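Local coordinates for protein 2-oxo-1,2-dihydroquinoline 8-monooxygenase, oxygenase component (Pseudomonas putida, PDB 1Z02) that is the oxygenase component of a Rieske-type monooxygenase that hydroxylates 2-oxo-1,2-dihydroquinoline at position 8, at residues Q59-C64 with I68-V73; I250-D255 with R398-R403. One frame throughout, in Å; residues are numbered along the deposited sequence.

Interaction 1 (Q59-C64 with I68-V73)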
loop_
_atom_site.group_PDB
_atom_site.type_symbol
_atom_site.label_atom_id
_atom_site.label_comp_id
_atom_site.label_asym_id
_atom_site.label_seq_id
_atom_site.Cartn_x
_atom_site.Cartn_y
_atom_site.Cartn_z
ATOM N N GLN A 59 -16.036 3.335 22.404
ATOM C CA GLN A 59 -15.825 3.122 20.977
ATOM C C GLN A 59 -15.014 4.242 20.329
ATOM O O GLN A 59 -15.283 5.425 20.552
ATOM C CB GLN A 59 -17.176 3.012 20.265
ATOM C CG GLN A 59 -17.057 2.784 18.765
ATOM C CD GLN A 59 -16.569 1.395 18.425
ATOM O OE1 GLN A 59 -17.216 0.403 18.759
ATOM N NE2 GLN A 59 -15.425 1.311 17.750
ATOM N N GLY A 60 -14.029 3.865 19.522
ATOM C CA GLY A 60 -13.213 4.856 18.846
ATOM C C GLY A 60 -13.583 4.986 17.378
ATOM O O GLY A 60 -13.900 3.987 16.719
ATOM N N ILE A 61 -13.556 6.218 16.870
ATOM C CA ILE A 61 -13.860 6.523 15.471
ATOM C C ILE A 61 -12.874 7.585 14.986
ATOM O O ILE A 61 -11.952 7.976 15.713
ATOM C CB ILE A 61 -15.301 7.088 15.303
ATOM C CG1 ILE A 61 -15.457 8.376 16.115
ATOM C CG2 ILE A 61 -16.314 6.065 15.755
ATOM C CD1 ILE A 61 -16.855 8.971 16.056
ATOM N N GLN A 62 -13.057 8.042 13.755
ATOM C CA GLN A 62 -12.196 9.083 13.201
ATOM C C GLN A 62 -13.014 9.928 12.231
ATOM O O GLN A 62 -13.633 9.400 11.304
ATOM C CB GLN A 62 -10.977 8.480 12.474
ATOM C CG GLN A 62 -9.900 9.524 12.173
ATOM C CD GLN A 62 -8.663 8.965 11.492
ATOM O OE1 GLN A 62 -7.626 9.620 11.461
ATOM N NE2 GLN A 62 -8.766 7.770 10.929
ATOM N N ILE A 63 -13.015 11.241 12.462
ATOM C CA ILE A 63 -13.751 12.191 11.635
ATOM C C ILE A 63 -12.873 13.407 11.343
ATOM O O ILE A 63 -12.255 13.966 12.251
ATOM C CB ILE A 63 -15.053 12.661 12.338
ATOM C CG1 ILE A 63 -15.991 11.465 12.551
ATOM C CG2 ILE A 63 -15.741 13.731 11.484
ATOM C CD1 ILE A 63 -17.215 11.794 13.393
ATOM N N CYS A 64 -12.824 13.820 10.081
ATOM C CA CYS A 64 -11.980 14.939 9.664
ATOM C C CYS A 64 -10.532 14.720 10.090
ATOM O O CYS A 64 -9.827 15.671 10.427
ATOM C CB CYS A 64 -12.487 16.265 10.233
ATOM S SG CYS A 64 -14.022 16.864 9.439
ATOM N N ILE A 68 -11.374 10.116 17.645
ATOM C CA ILE A 68 -12.302 10.393 18.739
ATOM C C ILE A 68 -12.758 9.118 19.443
ATOM O O ILE A 68 -13.048 8.115 18.800
ATOM C CB ILE A 68 -13.558 11.112 18.190
ATOM C CG1 ILE A 68 -13.155 12.435 17.530
ATOM C CG2 ILE A 68 -14.551 11.370 19.314
ATOM C CD1 ILE A 68 -14.276 13.135 16.742
ATOM N N VAL A 69 -12.829 9.165 20.767
ATOM C CA VAL A 69 -13.280 8.027 21.546
ATOM C C VAL A 69 -14.522 8.450 22.330
ATOM O O VAL A 69 -14.572 9.550 22.896
ATOM C CB VAL A 69 -12.174 7.539 22.510
ATOM C CG1 VAL A 69 -11.747 8.673 23.431
ATOM C CG2 VAL A 69 -12.665 6.333 23.310
ATOM N N LEU A 70 -15.536 7.589 22.332
ATOM C CA LEU A 70 -16.782 7.889 23.036
ATOM C C LEU A 70 -17.100 6.841 24.093
ATOM O O LEU A 70 -16.763 5.662 23.948
ATOM C CB LEU A 70 -17.965 7.967 22.058
ATOM C CG LEU A 70 -17.951 8.954 20.886
ATOM C CD1 LEU A 70 -17.160 8.383 19.732
ATOM C CD2 LEU A 70 -19.371 9.231 20.462
ATOM N N ARG A 71 -17.745 7.289 25.162
ATOM C CA ARG A 71 -18.148 6.402 26.245
ATOM C C ARG A 71 -19.470 6.866 26.828
ATOM O O ARG A 71 -19.692 8.067 26.984
ATOM C CB ARG A 71 -17.103 6.371 27.368
ATOM C CG ARG A 71 -17.504 5.433 28.513
ATOM C CD ARG A 71 -16.659 5.615 29.758
ATOM N NE ARG A 71 -17.087 4.696 30.813
ATOM C CZ ARG A 71 -16.785 4.833 32.104
ATOM N NH1 ARG A 71 -17.220 3.944 32.985
ATOM N NH2 ARG A 71 -16.062 5.864 32.521
ATOM N N ARG A 72 -20.356 5.924 27.133
ATOM C CA ARG A 72 -21.639 6.288 27.726
ATOM C C ARG A 72 -21.594 5.961 29.210
ATOM O O ARG A 72 -21.312 4.825 29.588
ATOM C CB ARG A 72 -22.795 5.524 27.083
ATOM C CG ARG A 72 -24.163 5.912 27.661
ATOM C CD ARG A 72 -25.272 4.969 27.198
ATOM N NE ARG A 72 -25.463 4.964 25.745
ATOM C CZ ARG A 72 -26.042 5.946 25.057
ATOM N NH1 ARG A 72 -26.164 5.852 23.742
ATOM N NH2 ARG A 72 -26.508 7.020 25.681
ATOM N N VAL A 73 -21.849 6.959 30.048
ATOM C CA VAL A 73 -21.851 6.756 31.488
ATOM C C VAL A 73 -23.114 7.363 32.082
ATOM O O VAL A 73 -23.384 8.551 31.901
ATOM C CB VAL A 73 -20.633 7.401 32.154
ATOM C CG1 VAL A 73 -20.636 7.079 33.642
ATOM C CG2 VAL A 73 -19.370 6.872 31.532
#

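Interaction 2 (I250-D255 with R398-R403)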
loop_
_atom_site.group_PDB
_atom_site.type_symbol
_atom_site.label_atom_id
_atom_site.label_comp_id
_atom_site.label_asym_id
_atom_site.label_seq_id
_atom_site.Cartn_x
_atom_site.Cartn_y
_atom_site.Cartn_z
ATOM N N ILE A 250 -32.383 27.403 -7.788
ATOM C CA ILE A 250 -31.904 27.002 -6.468
ATOM C C ILE A 250 -31.914 28.207 -5.532
ATOM O O ILE A 250 -31.521 29.303 -5.918
ATOM C CB ILE A 250 -30.454 26.443 -6.542
ATOM C CG1 ILE A 250 -30.415 25.200 -7.437
ATOM C CG2 ILE A 250 -29.939 26.125 -5.140
ATOM C CD1 ILE A 250 -29.028 24.635 -7.641
ATOM N N ALA A 251 -32.373 28.006 -4.303
ATOM C CA ALA A 251 -32.410 29.078 -3.324
ATOM C C ALA A 251 -31.302 28.870 -2.297
ATOM O O ALA A 251 -31.258 27.840 -1.613
ATOM C CB ALA A 251 -33.770 29.109 -2.633
ATOM N N VAL A 252 -30.403 29.845 -2.192
ATOM C CA VAL A 252 -29.307 29.761 -1.237
ATOM C C VAL A 252 -29.712 30.428 0.075
ATOM O O VAL A 252 -30.133 31.588 0.088
ATOM C CB VAL A 252 -28.029 30.451 -1.783
ATOM C CG1 VAL A 252 -26.869 30.259 -0.810
ATOM C CG2 VAL A 252 -27.667 29.878 -3.146
ATOM N N VAL A 253 -29.597 29.682 1.172
ATOM C CA VAL A 253 -29.944 30.198 2.489
ATOM C C VAL A 253 -28.649 30.519 3.218
ATOM O O VAL A 253 -27.765 29.676 3.337
ATOM C CB VAL A 253 -30.761 29.182 3.300
ATOM C CG1 VAL A 253 -31.196 29.811 4.620
ATOM C CG2 VAL A 253 -31.963 28.747 2.500
ATOM N N GLU A 254 -28.545 31.753 3.692
ATOM C CA GLU A 254 -27.339 32.226 4.358
ATOM C C GLU A 254 -27.527 32.949 5.686
ATOM O O GLU A 254 -26.611 33.663 6.115
ATOM C CB GLU A 254 -26.601 33.186 3.433
ATOM C CG GLU A 254 -25.490 32.590 2.671
ATOM C CD GLU A 254 -25.038 33.482 1.556
ATOM O OE1 GLU A 254 -24.193 34.358 1.718
ATOM O OE2 GLU A 254 -25.552 33.321 0.468
ATOM N N ASP A 255 -28.687 32.789 6.324
ATOM C CA ASP A 255 -28.951 33.464 7.590
ATOM C C ASP A 255 -28.118 32.933 8.720
ATOM O O ASP A 255 -27.704 31.769 8.768
ATOM C CB ASP A 255 -30.399 33.345 8.030
ATOM C CG ASP A 255 -31.368 33.803 6.993
ATOM O OD1 ASP A 255 -32.540 33.473 7.182
ATOM O OD2 ASP A 255 -30.993 34.479 6.012
ATOM N N ARG A 398 -20.625 24.251 -3.853
ATOM C CA ARG A 398 -19.211 24.491 -3.593
ATOM C C ARG A 398 -18.973 25.930 -3.160
ATOM O O ARG A 398 -18.200 26.185 -2.240
ATOM C CB ARG A 398 -18.368 24.178 -4.832
ATOM C CG ARG A 398 -18.359 22.704 -5.227
ATOM C CD ARG A 398 -17.364 22.480 -6.336
ATOM N NE ARG A 398 -17.491 21.164 -6.947
ATOM C CZ ARG A 398 -16.892 20.824 -8.089
ATOM N NH1 ARG A 398 -17.046 19.611 -8.599
ATOM N NH2 ARG A 398 -16.138 21.713 -8.723
ATOM N N LYS A 399 -19.639 26.872 -3.818
ATOM C CA LYS A 399 -19.479 28.276 -3.476
ATOM C C LYS A 399 -19.960 28.592 -2.065
ATOM O O LYS A 399 -19.259 29.251 -1.305
ATOM C CB LYS A 399 -20.239 29.154 -4.467
ATOM C CG LYS A 399 -19.656 29.187 -5.860
ATOM C CD LYS A 399 -20.401 30.197 -6.705
ATOM C CE LYS A 399 -19.880 30.235 -8.125
ATOM N NZ LYS A 399 -20.555 31.311 -8.908
ATOM N N LEU A 400 -21.156 28.130 -1.714
ATOM C CA LEU A 400 -21.694 28.404 -0.390
ATOM C C LEU A 400 -20.876 27.697 0.686
ATOM O O LEU A 400 -20.711 28.214 1.785
ATOM C CB LEU A 400 -23.171 27.988 -0.313
ATOM C CG LEU A 400 -23.586 26.526 -0.105
ATOM C CD1 LEU A 400 -23.619 26.184 1.378
ATOM C CD2 LEU A 400 -24.959 26.322 -0.699
ATOM N N ALA A 401 -20.362 26.516 0.374
ATOM C CA ALA A 401 -19.554 25.775 1.342
ATOM C C ALA A 401 -18.248 26.536 1.584
ATOM O O ALA A 401 -17.754 26.610 2.712
ATOM C CB ALA A 401 -19.262 24.378 0.816
ATOM N N SER A 402 -17.691 27.101 0.517
ATOM C CA SER A 402 -16.445 27.855 0.625
ATOM C C SER A 402 -16.653 29.106 1.466
ATOM O O SER A 402 -15.789 29.487 2.255
ATOM C CB SER A 402 -15.932 28.264 -0.757
ATOM O OG SER A 402 -15.686 27.141 -1.584
ATOM N N ARG A 403 -17.810 29.735 1.309
ATOM C CA ARG A 403 -18.110 30.952 2.047
ATOM C C ARG A 403 -18.496 30.781 3.509
ATOM O O ARG A 403 -18.124 31.606 4.338
ATOM C CB ARG A 403 -19.206 31.731 1.325
ATOM C CG ARG A 403 -18.722 32.412 0.055
ATOM C CD ARG A 403 -19.872 33.099 -0.658
ATOM N NE ARG A 403 -20.678 32.162 -1.429
ATOM C CZ ARG A 403 -22.007 32.187 -1.497
ATOM N NH1 ARG A 403 -22.700 33.101 -0.836
ATOM N NH2 ARG A 403 -22.652 31.298 -2.237
#

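Interaction 1 (Q59-C64 with I68-V73)
Ile61, Ile68 and Leu70 gather on one face of an antiparallel hairpin, within the Rieske [2Fe-2S] domain. The chain ends of Ile61 and Leu70 meet methyl to methyl, Ile61 CD1 lying 3.7 Å from Leu70 CD1. One carbon back, Ile61 CG1 rests against the branch point of its direct partner, 3.9 Å from Ile68 CB. The first torsion of Ile61 (chi1 60°) sets CG1 between its own backbone N and carbonyl carbon, and chi2 then extends the chain to CD1. Ile63 adds a looser contact, its CB facing Ile68 CD1. Beyond the pair of strands, Ala47 of strand 43-49 touches Ile61, while Ile148 and Val152 of strand 147-152 meet Leu70 and Ile68, so this apolar face packs against neighbouring strands.

Leu70 CD1 also reaches the polar backbone, settling 3.6 Å from Gln59 O. That carbonyl accepts Leu70 N at 2.8 Å, and Gln59 N in turn donates to Leu70 O. In the second hydrogen-bonded pair, Ile61 N approaches Ile68 O at 2.8 Å and almost head-on, with a C=O...N angle of 167°. The return bond, Ile68 N to Ile61 O at 2.9 Å, instead comes from 40° above the carbonyl plane. Between these pairs Gly60 and Val69 form the non-hydrogen-bonded pair; their backbones bond outward, to Val439 and Leu80 respectively. Gly60 CA makes a C-H...O contact of 3.3 Å with Ile68 O.

At the outer edge, the Gln59 amide folds back on its own strand, NE2 donating to Gly60 O at 3.2 Å and weakly to Val439 O. Four backbone bonds thus set the register, while one apolar face ties the hairpin to the neighbouring strands.

Interaction 2 (I250-D255 with R398-R403)
Arg403 NH1 sits before both carboxylate oxygens of Glu254, 3.1 Å from Glu254 OE2 in a salt bridge and 3.2 Å from Glu254 OE1. The carboxylate and guanidinium planes stand 80° apart, so a single nitrogen faces the acid and the two groups do not pair side by side. Glu254 OE2 lies at the guanidinium edge, near its plane. Glu254 OE1 has a further, weak hydrogen bond from Trp404 NE1, the residue that follows Arg403 on the helix.

A bend at the third torsion of Arg403 (chi3 -80°) turns the guanidinium back along its own helix. There Arg403 NE donates weakly to Lys399 O at 3.2 Å, and Lys399 CB lies in plane at the guanidinium edge. The guanidinium thus lies between the acid and Lys399 O, with a weak hold on the helix side. Arg403 is exposed and Glu254 partly so, which would probably soften the electrostatic gain of the pair.

The contact lays helix 392-404 alongside strand 250-253, an outermost strand of the long antiparallel sheet in the ring-hydroxylase domain, which is of the Bet v 1-like fold class, where a helix packs on an antiparallel sheet. Beneath the salt bridge the packing is apolar and light: Val252 CG1 comes to 4.4 Å from Leu400 CB. Thr396 on the same helix also touches Val252, and Leu400 reaches over to Met262 of the adjacent strand 261-264.

Farther round the helix, Ser402 N at 2.9 Å and Ser402 OG at 2.8 Å approach Arg398 O from either side of its carbonyl plane. The Ser402 hydroxyl has a weak bond from Tyr33 N as well, joining this side of the helix to helix 31-34 near the N-terminus.

Overall arrangement
Interaction 1 belongs to the Rieske domain and interaction 2 to the ring-hydroxylase domain. They lie on opposite sides of the chain's centre, with their own centres 30 Å apart and nearest atoms about 12 Å apart, and do not touch. In interaction 1 the Val69 side chain is about 12 Å from the [2Fe-2S] cluster and about 9 Å from the side chain of its ligand Cys84. Interaction 2 lies away from the iron and cluster sites of its chain. On its helix, however, Arg398 lies close to Arg87 of a neighbouring subunit, a residue of that subunit's cluster pocket; salt bridges to Glu214 and Glu385 probably offset the like charges.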